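Probable benzoylformate decarboxylase (Rhodococcus jostii, PDB 7ORX) belongs to the thiamine diphosphate-dependent enzymes, with three domains per chain, and binds thiamine diphosphate and a sodium ion in the model. Local coordinates at residues 12-16 against 37-42; 222-226 against 325-329; 258-263 against 281-287; 448-452 against 513-519. All coordinates share one frame; numbering follows the deposited sequence.

How the contacts relate
From the N terminus, contact 1 closes first: a short loop that ties helix 7-17 to the run leading into strand 43-46 of the N-terminal domain. The chain then passes into the central domain, where contact 2 closes a long excursion by pairing helices 220-230 and 321-331. Contact 3 is nested within that excursion and fastens the start of helix 260-266 to the loop after strand 272-276. Contact 4 comes last, in the C-terminal domain, joining the entrances to strands 452-457 and 520-525. No two of the four touch. Contacts 1 and 3 lie on opposite sides of the chain's centre, their own centres about 46 Å apart.

Contact 1. Residues 12-16 against 37-42; sequences YELLR and GMPDDF
With CG anti to its carbonyl carbon (chi1 -84°), Tyr12 lays its ring along the 37-39 backbone, while a bend at chi3 (-54°), after extended chi1 and chi2, swings the guanidinium of Arg16 round to Asp41. Met38 CA and Pro39 CD both sit over one face of the tyrosine ring, each 3.7 Å from its centroid, in a pair of CH-pi contacts. The edge of the same ring turns toward the face of Phe42 in a T-shaped stack, the planes at 83° and Tyr12 CD1 3.6 Å from Phe42 CE2. Leu15 CB comes up to the rim of the phenylalanine, near its plane. All this happens where helix 7-17 packs on the second half of a beta-alpha-beta crossover: helix 32-35 has ended, and residues 37-42 lead into strand 43-46, outermost in this chain's N-terminal parallel sheet. The Tyr12 hydroxyl is bonded to Phe34 O, on that short helix. At the outer end Arg16 grips Asp41 side-on with two nitrogens, NE to OD2 at 2.7 Å and NH2 to OD1 at 3.0 Å, guanidinium and carboxylate nearly coplanar, which fixes the rotation of both groups. Glu13 OE2 extends the network, standing 3.6 Å from Arg16 NH1. Phe42 CE1 lies over one guanidinium face, 4.1 Å from Arg16 NH2, and on the far side of the loop Met38 packs against Pro477 of the second subunit.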
loop_
_atom_site.group_PDB
_atom_site.type_symbol
_atom_site.label_atom_id
_atom_site.label_comp_id
_atom_site.label_asym_id
_atom_site.label_seq_id
_atom_site.Cartn_x
_atom_site.Cartn_y
_atom_site.Cartn_z
ATOM N N TYR C 12 27.971 8.413 -7.789
ATOM C CA TYR C 12 28.519 9.798 -7.866
ATOM C C TYR C 12 28.897 10.140 -9.308
ATOM O O TYR C 12 28.576 11.254 -9.744
ATOM C CB TYR C 12 29.667 10.007 -6.885
ATOM C CG TYR C 12 29.211 10.373 -5.492
ATOM C CD1 TYR C 12 28.501 11.537 -5.271
ATOM C CD2 TYR C 12 29.472 9.559 -4.397
ATOM C CE1 TYR C 12 28.061 11.883 -4.001
ATOM C CE2 TYR C 12 29.058 9.883 -3.122
ATOM C CZ TYR C 12 28.348 11.063 -2.918
ATOM O OH TYR C 12 27.924 11.453 -1.670
ATOM N N GLU C 13 29.462 9.211 -10.073
ATOM C CA GLU C 13 29.825 9.517 -11.481
ATOM C C GLU C 13 28.534 9.793 -12.263
ATOM O O GLU C 13 28.543 10.613 -13.229
ATOM C CB GLU C 13 30.714 8.402 -12.054
ATOM C CG GLU C 13 31.099 8.623 -13.521
ATOM C CD GLU C 13 32.530 8.986 -13.935
ATOM O OE1 GLU C 13 33.055 8.325 -14.893
ATOM O OE2 GLU C 13 33.081 9.986 -13.373
ATOM N N LEU C 14 27.455 9.146 -11.839
ATOM C CA LEU C 14 26.157 9.203 -12.525
ATOM C C LEU C 14 25.458 10.504 -12.158
ATOM O O LEU C 14 24.985 11.189 -13.081
ATOM C CB LEU C 14 25.365 7.969 -12.104
ATOM C CG LEU C 14 23.903 7.976 -12.520
ATOM C CD1 LEU C 14 23.743 7.707 -14.004
ATOM C CD2 LEU C 14 23.103 6.974 -11.709
ATOM N N LEU C 15 25.385 10.845 -10.860
ATOM C CA LEU C 15 24.741 12.099 -10.414
ATOM C C LEU C 15 25.428 13.268 -11.123
ATOM O O LEU C 15 24.724 14.177 -11.522
ATOM C CB LEU C 15 24.855 12.226 -8.896
ATOM C CG LEU C 15 24.220 11.090 -8.107
ATOM C CD1 LEU C 15 24.623 11.138 -6.660
ATOM C CD2 LEU C 15 22.719 11.103 -8.220
ATOM N N ARG C 16 26.757 13.241 -11.276
ATOM C CA ARG C 16 27.522 14.328 -11.960
ATOM C C ARG C 16 27.087 14.375 -13.425
ATOM O O ARG C 16 26.894 15.464 -13.939
ATOM C CB ARG C 16 29.047 14.161 -11.895
ATOM C CG ARG C 16 29.781 15.284 -12.626
ATOM C CD ARG C 16 31.309 15.247 -12.702
ATOM N NE ARG C 16 31.922 15.130 -11.387
ATOM C CZ ARG C 16 32.285 13.986 -10.797
ATOM N NH1 ARG C 16 32.120 12.826 -11.401
ATOM N NH2 ARG C 16 32.833 14.001 -9.594
ATOM N N GLY C 37 31.898 9.551 0.455
ATOM C CA GLY C 37 32.447 9.369 -0.897
ATOM C C GLY C 37 32.101 10.527 -1.806
ATOM O O GLY C 37 32.418 10.466 -3.001
ATOM N N MET C 38 31.463 11.561 -1.271
ATOM C CA MET C 38 31.039 12.755 -2.046
ATOM C C MET C 38 32.287 13.446 -2.603
ATOM O O MET C 38 33.250 13.659 -1.886
ATOM C CB MET C 38 30.294 13.694 -1.113
ATOM C CG MET C 38 29.810 14.957 -1.736
ATOM S SD MET C 38 28.499 15.653 -0.647
ATOM C CE MET C 38 28.078 17.112 -1.588
ATOM N N PRO C 39 32.353 13.746 -3.914
ATOM C CA PRO C 39 33.466 14.519 -4.479
ATOM C C PRO C 39 33.536 16.006 -4.092
ATOM O O PRO C 39 32.626 16.480 -3.466
ATOM C CB PRO C 39 33.220 14.444 -5.997
ATOM C CG PRO C 39 32.309 13.258 -6.157
ATOM C CD PRO C 39 31.410 13.270 -4.942
ATOM N N ASP C 40 34.568 16.706 -4.559
ATOM C CA ASP C 40 34.830 18.136 -4.274
ATOM C C ASP C 40 33.982 19.052 -5.153
ATOM O O ASP C 40 33.675 20.132 -4.666
ATOM C CB ASP C 40 36.324 18.446 -4.394
ATOM C CG ASP C 40 37.108 17.879 -3.219
ATOM O OD1 ASP C 40 36.436 17.464 -2.235
ATOM O OD2 ASP C 40 38.382 17.860 -3.287
ATOM N N ASP C 41 33.605 18.657 -6.372
ATOM C CA ASP C 41 32.791 19.525 -7.277
ATOM C C ASP C 41 31.309 19.542 -6.825
ATOM O O ASP C 41 30.502 20.288 -7.418
ATOM C CB ASP C 41 32.997 19.160 -8.758
ATOM C CG ASP C 41 32.707 17.711 -9.133
ATOM O OD1 ASP C 41 33.267 16.792 -8.458
ATOM O OD2 ASP C 41 31.917 17.494 -10.105
ATOM N N PHE C 42 30.931 18.744 -5.820
ATOM C CA PHE C 42 29.542 18.653 -5.284
ATOM C C PHE C 42 29.416 19.565 -4.055
ATOM O O PHE C 42 30.396 19.635 -3.265
ATOM C CB PHE C 42 29.199 17.238 -4.818
ATOM C CG PHE C 42 28.814 16.248 -5.883
ATOM C CD1 PHE C 42 29.632 15.999 -6.965
ATOM C CD2 PHE C 42 27.640 15.529 -5.780
ATOM C CE1 PHE C 42 29.281 15.083 -7.933
ATOM C CE2 PHE C 42 27.278 14.627 -6.762
ATOM C CZ PHE C 42 28.101 14.405 -7.833
#

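Contact 2. Residues 222-226 against 325-329; sequences DAVLL and LEILA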
loop_
_atom_site.group_PDB
_atom_site.type_symbol
_atom_site.label_atom_id
_atom_site.label_comp_id
_atom_site.label_asym_id
_atom_site.label_seq_id
_atom_site.Cartn_x
_atom_site.Cartn_y
_atom_site.Cartn_z
ATOM N N ASP C 222 5.114 32.812 -25.776
ATOM C CA ASP C 222 4.243 32.198 -26.814
ATOM C C ASP C 222 2.773 32.306 -26.384
ATOM O O ASP C 222 1.906 32.496 -27.226
ATOM C CB ASP C 222 4.671 30.744 -27.090
ATOM C CG ASP C 222 6.071 30.644 -27.695
ATOM O OD1 ASP C 222 6.318 31.365 -28.689
ATOM O OD2 ASP C 222 6.904 29.806 -27.216
ATOM N N ALA C 223 2.488 32.170 -25.100
ATOM C CA ALA C 223 1.163 32.470 -24.544
ATOM C C ALA C 223 0.819 33.934 -24.864
ATOM O O ALA C 223 -0.324 34.213 -25.275
ATOM C CB ALA C 223 1.195 32.258 -23.069
ATOM N N VAL C 224 1.778 34.847 -24.684
ATOM C CA VAL C 224 1.573 36.290 -24.980
ATOM C C VAL C 224 1.214 36.411 -26.450
ATOM O O VAL C 224 0.201 37.061 -26.756
ATOM C CB VAL C 224 2.781 37.171 -24.620
ATOM C CG1 VAL C 224 2.760 38.471 -25.398
ATOM C CG2 VAL C 224 2.861 37.439 -23.124
ATOM N N LEU C 225 2.014 35.801 -27.329
ATOM C CA LEU C 225 1.831 36.009 -28.783
ATOM C C LEU C 225 0.449 35.484 -29.177
ATOM O O LEU C 225 -0.242 36.114 -29.979
ATOM C CB LEU C 225 2.974 35.321 -29.512
ATOM C CG LEU C 225 2.883 35.374 -31.037
ATOM C CD1 LEU C 225 2.732 36.803 -31.554
ATOM C CD2 LEU C 225 4.091 34.701 -31.639
ATOM N N LEU C 226 0.022 34.394 -28.571
ATOM C CA LEU C 226 -1.278 33.745 -28.875
ATOM C C LEU C 226 -2.430 34.646 -28.430
ATOM O O LEU C 226 -3.374 34.796 -29.196
ATOM C CB LEU C 226 -1.339 32.374 -28.184
ATOM C CG LEU C 226 -2.646 31.608 -28.389
ATOM C CD1 LEU C 226 -2.918 31.400 -29.880
ATOM C CD2 LEU C 226 -2.617 30.258 -27.676
ATOM N N LEU C 325 1.781 25.419 -27.481
ATOM C CA LEU C 325 1.617 26.887 -27.401
ATOM C C LEU C 325 2.471 27.577 -28.469
ATOM O O LEU C 325 1.972 28.538 -29.073
ATOM C CB LEU C 325 2.032 27.314 -25.991
ATOM C CG LEU C 325 1.137 28.295 -25.297
ATOM C CD1 LEU C 325 -0.323 28.011 -25.543
ATOM C CD2 LEU C 325 1.433 28.228 -23.802
ATOM N N GLU C 326 3.711 27.125 -28.649
ATOM C CA GLU C 326 4.654 27.654 -29.667
ATOM C C GLU C 326 4.005 27.480 -31.039
ATOM O O GLU C 326 3.908 28.469 -31.771
ATOM C CB GLU C 326 6.010 26.951 -29.562
ATOM C CG GLU C 326 7.002 27.381 -30.628
ATOM C CD GLU C 326 8.319 26.597 -30.727
ATOM O OE1 GLU C 326 8.657 25.840 -29.771
ATOM O OE2 GLU C 326 9.025 26.744 -31.772
ATOM N N ILE C 327 3.558 26.261 -31.350
ATOM C CA ILE C 327 2.933 25.922 -32.662
ATOM C C ILE C 327 1.709 26.832 -32.858
ATOM O O ILE C 327 1.626 27.477 -33.939
ATOM C CB ILE C 327 2.586 24.420 -32.765
ATOM C CG1 ILE C 327 3.734 23.584 -33.340
ATOM C CG2 ILE C 327 1.324 24.216 -33.570
ATOM C CD1 ILE C 327 4.295 22.511 -32.394
ATOM N N LEU C 328 0.797 26.887 -31.879
ATOM C CA LEU C 328 -0.489 27.586 -32.070
ATOM C C LEU C 328 -0.202 29.080 -32.243
ATOM O O LEU C 328 -0.835 29.717 -33.094
ATOM C CB LEU C 328 -1.368 27.395 -30.845
ATOM C CG LEU C 328 -1.919 26.016 -30.565
ATOM C CD1 LEU C 328 -2.677 26.059 -29.237
ATOM C CD2 LEU C 328 -2.819 25.573 -31.696
ATOM N N ALA C 329 0.695 29.623 -31.427
ATOM C CA ALA C 329 1.062 31.051 -31.410
ATOM C C ALA C 329 1.605 31.449 -32.780
ATOM O O ALA C 329 1.319 32.564 -33.228
ATOM C CB ALA C 329 2.078 31.311 -30.322
#
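Helices 220-230 and 321-331 run in nearly the same direction here, the axes of segments 222-226 and 325-329 inclined by 29° and 8.5 Å apart at their closest. The close approach is consistent with the small side chain of Ala329, whose CB faces the first helix, 3.3 Å from Asp222 O and 4.2 Å from Leu226 CB. That carbonyl already accepts the helical bond from Leu226 N; no hydrogen bond joins 222-226 to 325-329, and their contact is mainly van der Waals packing. Deeper in, Leu226 carries much of the apolar contact. With CG anti to the backbone N (chi1 179°), it spreads both methyls toward the other helix, CD2 meeting Leu325 CD1 at 3.9 Å and CD1 lying toward Leu328. The other methyl of Leu325, CD2, rests 4.1 Å from Ala223 CB. On the outer flank Leu225 CD2 leans over Ala329, 3.8 Å from its O. Asp222 and Glu326 lie side by side there, pointing the same way; Asp222 OD2 and Glu326 OE1 are 5.0 Å apart and, if both are ionised, probably repel each other mildly. A hydrogen bond between the helices lies just beyond, from Lys229 NZ, further along helix 220-230, to Ala329 O. The buried side of the pair packs on strand 206-210 of the Rossmann-like central domain, with Leu226 on Leu208 and Ala223 on Leu210, while Leu328 reaches across to helix 190-202.

Contact 3. Residues 258-263 against 281-287; sequences AGVADL and FRYHQYV
Val260 drops its CG2 methyl squarely onto the centre of the Tyr283 ring, 3.7 Å from the centroid and only 7° off the normal, while Phe281 CB covers the opposite face. The phenol is thus held between helix and loop. One turn on, Leu263 pushes CD1 over one face of Phe281, 3.8 Å from that centroid, and also comes within 4.0 Å of Tyr283 CE1, obliquely to the ring. Val287 fills the hollow at the helix start, where Gly259, the N-cap residue, lets CG1 come within 3.5 Å of its CA; CG2 lies 3.6 Å from Ala261 CB. Gln285, bent at chi2 (-94°), folds its amide back over the Ala258 backbone. The start of helix 260-266 is thereby seated against the loop after strand 272-276, which also brings the side chain of His284 to about 7 Å from a bound thiamine diphosphate. Two backbone bonds pin it, His284 N to Ala258 O (2.9 Å) and Ala261 N to Val287 O (3.2 Å), and a water links Tyr283 OH to Val260 O. The Ala261 bond serves an N-H of the first turn, which the helix cannot satisfy, so loop and helix start are probably fixed as one piece.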
loop_
_atom_site.group_PDB
_atom_site.type_symbol
_atom_site.label_atom_id
_atom_site.label_comp_id
_atom_site.label_asym_id
_atom_site.label_seq_id
_atom_site.Cartn_x
_atom_site.Cartn_y
_atom_site.Cartn_z
ATOM N N ALA C 258 -11.640 30.205 -7.030
ATOM C CA ALA C 258 -11.485 28.740 -6.841
ATOM C C ALA C 258 -12.784 28.156 -6.282
ATOM O O ALA C 258 -12.720 27.247 -5.441
ATOM C CB ALA C 258 -10.304 28.457 -5.944
ATOM N N GLY C 259 -13.921 28.685 -6.721
ATOM C CA GLY C 259 -15.263 28.136 -6.473
ATOM C C GLY C 259 -15.882 27.762 -7.805
ATOM O O GLY C 259 -15.584 28.419 -8.813
ATOM N N VAL C 260 -16.712 26.727 -7.826
ATOM C CA VAL C 260 -17.281 26.201 -9.096
ATOM C C VAL C 260 -18.208 27.265 -9.715
ATOM O O VAL C 260 -18.024 27.604 -10.894
ATOM C CB VAL C 260 -18.003 24.871 -8.840
ATOM C CG1 VAL C 260 -18.600 24.310 -10.101
ATOM C CG2 VAL C 260 -17.088 23.849 -8.184
ATOM N N ALA C 261 -19.167 27.781 -8.945
ATOM C CA ALA C 261 -20.196 28.741 -9.406
ATOM C C ALA C 261 -19.513 30.053 -9.767
ATOM O O ALA C 261 -19.909 30.677 -10.756
ATOM C CB ALA C 261 -21.237 28.964 -8.334
ATOM N N ASP C 262 -18.514 30.429 -8.971
ATOM C CA ASP C 262 -17.836 31.747 -9.046
ATOM C C ASP C 262 -17.009 31.824 -10.333
ATOM O O ASP C 262 -17.030 32.899 -11.002
ATOM C CB ASP C 262 -16.998 31.988 -7.781
ATOM C CG ASP C 262 -17.794 32.193 -6.489
ATOM O OD1 ASP C 262 -19.061 32.280 -6.545
ATOM O OD2 ASP C 262 -17.132 32.262 -5.426
ATOM N N LEU C 263 -16.313 30.730 -10.662
ATOM C CA LEU C 263 -15.452 30.617 -11.877
ATOM C C LEU C 263 -16.334 30.697 -13.127
ATOM O O LEU C 263 -16.007 31.485 -14.028
ATOM C CB LEU C 263 -14.644 29.317 -11.812
ATOM C CG LEU C 263 -13.570 29.162 -12.884
ATOM C CD1 LEU C 263 -12.511 28.163 -12.451
ATOM C CD2 LEU C 263 -14.172 28.714 -14.211
ATOM N N PHE C 281 -10.801 21.725 -12.455
ATOM C CA PHE C 281 -9.989 22.858 -12.028
ATOM C C PHE C 281 -9.548 22.601 -10.570
ATOM O O PHE C 281 -10.125 21.748 -9.843
ATOM C CB PHE C 281 -10.755 24.191 -12.144
ATOM C CG PHE C 281 -10.991 24.787 -13.517
ATOM C CD1 PHE C 281 -9.976 25.423 -14.209
ATOM C CD2 PHE C 281 -12.256 24.806 -14.084
ATOM C CE1 PHE C 281 -10.191 25.972 -15.463
ATOM C CE2 PHE C 281 -12.490 25.429 -15.304
ATOM C CZ PHE C 281 -11.456 26.014 -15.991
ATOM N N ARG C 282 -8.589 23.387 -10.112
ATOM C CA ARG C 282 -8.054 23.352 -8.726
ATOM C C ARG C 282 -8.923 24.264 -7.817
ATOM O O ARG C 282 -8.452 25.270 -7.240
ATOM C CB ARG C 282 -6.587 23.742 -8.848
ATOM C CG ARG C 282 -5.718 23.136 -7.770
ATOM C CD ARG C 282 -5.177 21.766 -8.060
ATOM N NE ARG C 282 -4.316 21.543 -6.897
ATOM C CZ ARG C 282 -4.513 20.633 -5.939
ATOM N NH1 ARG C 282 -5.538 19.791 -5.988
ATOM N NH2 ARG C 282 -3.625 20.535 -4.965
ATOM N N TYR C 283 -10.194 23.904 -7.689
ATOM C CA TYR C 283 -11.205 24.508 -6.783
ATOM C C TYR C 283 -10.733 24.293 -5.352
ATOM O O TYR C 283 -9.868 23.455 -5.146
ATOM C CB TYR C 283 -12.567 23.837 -6.978
ATOM C CG TYR C 283 -13.135 23.856 -8.383
ATOM C CD1 TYR C 283 -13.328 25.054 -9.045
ATOM C CD2 TYR C 283 -13.558 22.703 -9.028
ATOM C CE1 TYR C 283 -13.862 25.113 -10.321
ATOM C CE2 TYR C 283 -14.124 22.751 -10.295
ATOM C CZ TYR C 283 -14.276 23.968 -10.949
ATOM O OH TYR C 283 -14.864 24.145 -12.166
ATOM N N HIS C 284 -11.298 25.008 -4.391
ATOM C CA HIS C 284 -10.828 25.021 -2.975
ATOM C C HIS C 284 -12.045 25.071 -2.049
ATOM O O HIS C 284 -12.456 24.012 -1.561
ATOM C CB HIS C 284 -9.844 26.190 -2.764
ATOM C CG HIS C 284 -9.161 26.175 -1.438
ATOM N ND1 HIS C 284 -7.969 26.849 -1.230
ATOM C CD2 HIS C 284 -9.454 25.539 -0.274
ATOM C CE1 HIS C 284 -7.576 26.662 0.021
ATOM N NE2 HIS C 284 -8.468 25.855 0.629
ATOM N N GLN C 285 -12.573 26.272 -1.816
ATOM C CA GLN C 285 -13.934 26.499 -1.282
ATOM C C GLN C 285 -14.907 25.658 -2.133
ATOM O O GLN C 285 -14.786 25.665 -3.359
ATOM C CB GLN C 285 -14.243 28.010 -1.202
ATOM C CG GLN C 285 -14.107 28.796 -2.517
ATOM C CD GLN C 285 -12.767 29.477 -2.788
ATOM O OE1 GLN C 285 -11.745 29.154 -2.213
ATOM N NE2 GLN C 285 -12.727 30.446 -3.695
ATOM N N TYR C 286 -15.813 24.934 -1.472
ATOM C CA TYR C 286 -16.996 24.253 -2.044
ATOM C C TYR C 286 -18.095 25.291 -2.222
ATOM O O TYR C 286 -18.796 25.591 -1.240
ATOM C CB TYR C 286 -17.487 23.119 -1.135
ATOM C CG TYR C 286 -18.651 22.317 -1.673
ATOM C CD1 TYR C 286 -18.599 21.776 -2.957
ATOM C CD2 TYR C 286 -19.787 22.074 -0.902
ATOM C CE1 TYR C 286 -19.644 21.019 -3.459
ATOM C CE2 TYR C 286 -20.842 21.312 -1.387
ATOM C CZ TYR C 286 -20.762 20.781 -2.670
ATOM O OH TYR C 286 -21.761 20.019 -3.210
ATOM N N VAL C 287 -18.251 25.825 -3.440
ATOM C CA VAL C 287 -19.422 26.680 -3.814
ATOM C C VAL C 287 -20.047 26.046 -5.061
ATOM O O VAL C 287 -19.642 26.330 -6.189
ATOM C CB VAL C 287 -19.049 28.186 -3.902
ATOM C CG1 VAL C 287 -17.538 28.430 -3.874
ATOM C CG2 VAL C 287 -19.702 28.938 -5.064
HETATM O O HOH W 1 -16.234 26.183 -12.644
#

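Contact 4. Residues 448-452 against 513-519; sequences KIPVV and ALAADAP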
loop_
_atom_site.group_PDB
_atom_site.type_symbol
_atom_site.label_atom_id
_atom_site.label_comp_id
_atom_site.label_asym_id
_atom_site.label_seq_id
_atom_site.Cartn_x
_atom_site.Cartn_y
_atom_site.Cartn_z
ATOM N N LYS C 448 25.192 32.036 3.290
ATOM C CA LYS C 448 25.322 33.451 2.858
ATOM C C LYS C 448 24.462 33.679 1.617
ATOM O O LYS C 448 24.966 34.206 0.629
ATOM C CB LYS C 448 26.791 33.781 2.590
ATOM C CG LYS C 448 27.459 34.721 3.588
ATOM C CD LYS C 448 27.888 36.025 2.924
ATOM C CE LYS C 448 28.565 37.003 3.878
ATOM N NZ LYS C 448 29.004 38.236 3.178
ATOM N N ILE C 449 23.192 33.326 1.723
ATOM C CA ILE C 449 22.220 33.338 0.599
ATOM C C ILE C 449 21.370 34.592 0.724
ATOM O O ILE C 449 20.536 34.693 1.639
ATOM C CB ILE C 449 21.365 32.068 0.665
ATOM C CG1 ILE C 449 22.253 30.819 0.617
ATOM C CG2 ILE C 449 20.296 32.085 -0.423
ATOM C CD1 ILE C 449 21.502 29.545 0.816
ATOM N N PRO C 450 21.560 35.573 -0.175
ATOM C CA PRO C 450 21.020 36.926 0.030
ATOM C C PRO C 450 19.519 37.063 -0.233
ATOM O O PRO C 450 19.164 37.965 -0.935
ATOM C CB PRO C 450 21.755 37.744 -1.053
ATOM C CG PRO C 450 21.971 36.722 -2.162
ATOM C CD PRO C 450 22.332 35.449 -1.414
ATOM N N VAL C 451 18.689 36.153 0.292
ATOM C CA VAL C 451 17.202 36.255 0.218
ATOM C C VAL C 451 16.761 37.481 1.011
ATOM O O VAL C 451 17.308 37.712 2.116
ATOM C CB VAL C 451 16.429 35.115 0.881
ATOM C CG1 VAL C 451 15.520 34.460 -0.097
ATOM C CG2 VAL C 451 17.292 34.140 1.649
ATOM N N VAL C 452 15.652 38.071 0.581
ATOM C CA VAL C 452 14.864 38.976 1.441
ATOM C C VAL C 452 13.563 38.279 1.845
ATOM O O VAL C 452 12.799 37.901 0.947
ATOM C CB VAL C 452 14.610 40.275 0.673
ATOM C CG1 VAL C 452 13.782 41.245 1.514
ATOM C CG2 VAL C 452 15.942 40.859 0.179
ATOM N N ALA C 513 17.655 46.119 2.717
ATOM C CA ALA C 513 17.599 44.646 2.502
ATOM C C ALA C 513 17.992 44.281 1.069
ATOM O O ALA C 513 18.711 43.327 0.939
ATOM C CB ALA C 513 16.229 44.107 2.819
ATOM N N LEU C 514 17.536 44.994 0.038
ATOM C CA LEU C 514 17.869 44.651 -1.374
ATOM C C LEU C 514 19.360 44.879 -1.623
ATOM O O LEU C 514 19.905 44.185 -2.486
ATOM C CB LEU C 514 17.050 45.491 -2.355
ATOM C CG LEU C 514 15.552 45.215 -2.376
ATOM C CD1 LEU C 514 14.812 46.270 -3.160
ATOM C CD2 LEU C 514 15.253 43.859 -2.979
ATOM N N ALA C 515 20.006 45.810 -0.919
ATOM C CA ALA C 515 21.451 46.084 -1.105
ATOM C C ALA C 515 22.319 45.028 -0.412
ATOM O O ALA C 515 23.493 44.972 -0.742
ATOM C CB ALA C 515 21.786 47.440 -0.579
ATOM N N ALA C 516 21.787 44.261 0.538
ATOM C CA ALA C 516 22.559 43.389 1.455
ATOM C C ALA C 516 23.162 42.195 0.709
ATOM O O ALA C 516 22.580 41.726 -0.296
ATOM C CB ALA C 516 21.667 42.906 2.567
ATOM N N ASP C 517 24.305 41.715 1.205
ATOM C CA ASP C 517 25.039 40.517 0.710
ATOM C C ASP C 517 24.635 39.333 1.586
ATOM O O ASP C 517 25.348 38.343 1.600
ATOM C CB ASP C 517 26.561 40.675 0.844
ATOM C CG ASP C 517 27.230 41.772 0.004
ATOM O OD1 ASP C 517 26.906 41.883 -1.192
ATOM O OD2 ASP C 517 28.087 42.517 0.545
ATOM N N ALA C 518 23.601 39.465 2.397
ATOM C CA ALA C 518 23.241 38.464 3.428
ATOM C C ALA C 518 21.726 38.359 3.508
ATOM O O ALA C 518 20.996 39.297 3.171
ATOM C CB ALA C 518 23.849 38.813 4.779
ATOM N N PRO C 519 21.194 37.197 3.959
ATOM C CA PRO C 519 19.779 37.087 4.284
ATOM C C PRO C 519 19.411 38.238 5.221
ATOM O O PRO C 519 20.192 38.575 6.112
ATOM C CB PRO C 519 19.623 35.742 4.986
ATOM C CG PRO C 519 21.018 35.385 5.383
ATOM C CD PRO C 519 21.915 35.967 4.304
#
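Pro519, buried, fits closely against the loop 448-452, its CD 3.3 Å from Ile449 O and its CA 3.3 Å from Val451 O. The second is a CA-H...O contact, fairly straight with 155° at the hydrogen. The inverse gamma turn centred on Pro450, closed by Val451 N to Ile449 O, presents both carbonyls to Pro519; Pro450 CA lies 3.8 Å from Ala518 C. Apolar packing continues inward, with Val452 CG1 4.0 Å from Ala513 CB and CG2 near the CD2 methyl of Leu514. Outward the fit slackens. Lys448, the first residue after helix 440-447, whose positive phi completes a Schellman motif, bends at chi2 (-116°) and lays its chain alongside Asp517, CD 3.7 Å from Asp517 O. The charged ends do not close: Lys448 NZ and Asp517 OD2 are 5.1 Å apart, on an exposed edge, so any attraction is probably weak. No hydrogen bond joins the two segments; the backbone pairing begins just beyond, between Val451 and Thr520. Each leads into a strand of the C-terminal domain's parallel sheet, 452-457 and 520-525, which lie side by side; helix 440-447 touches Pro519 through Ala444, and helix 409-418 covers Ile449 and Val451.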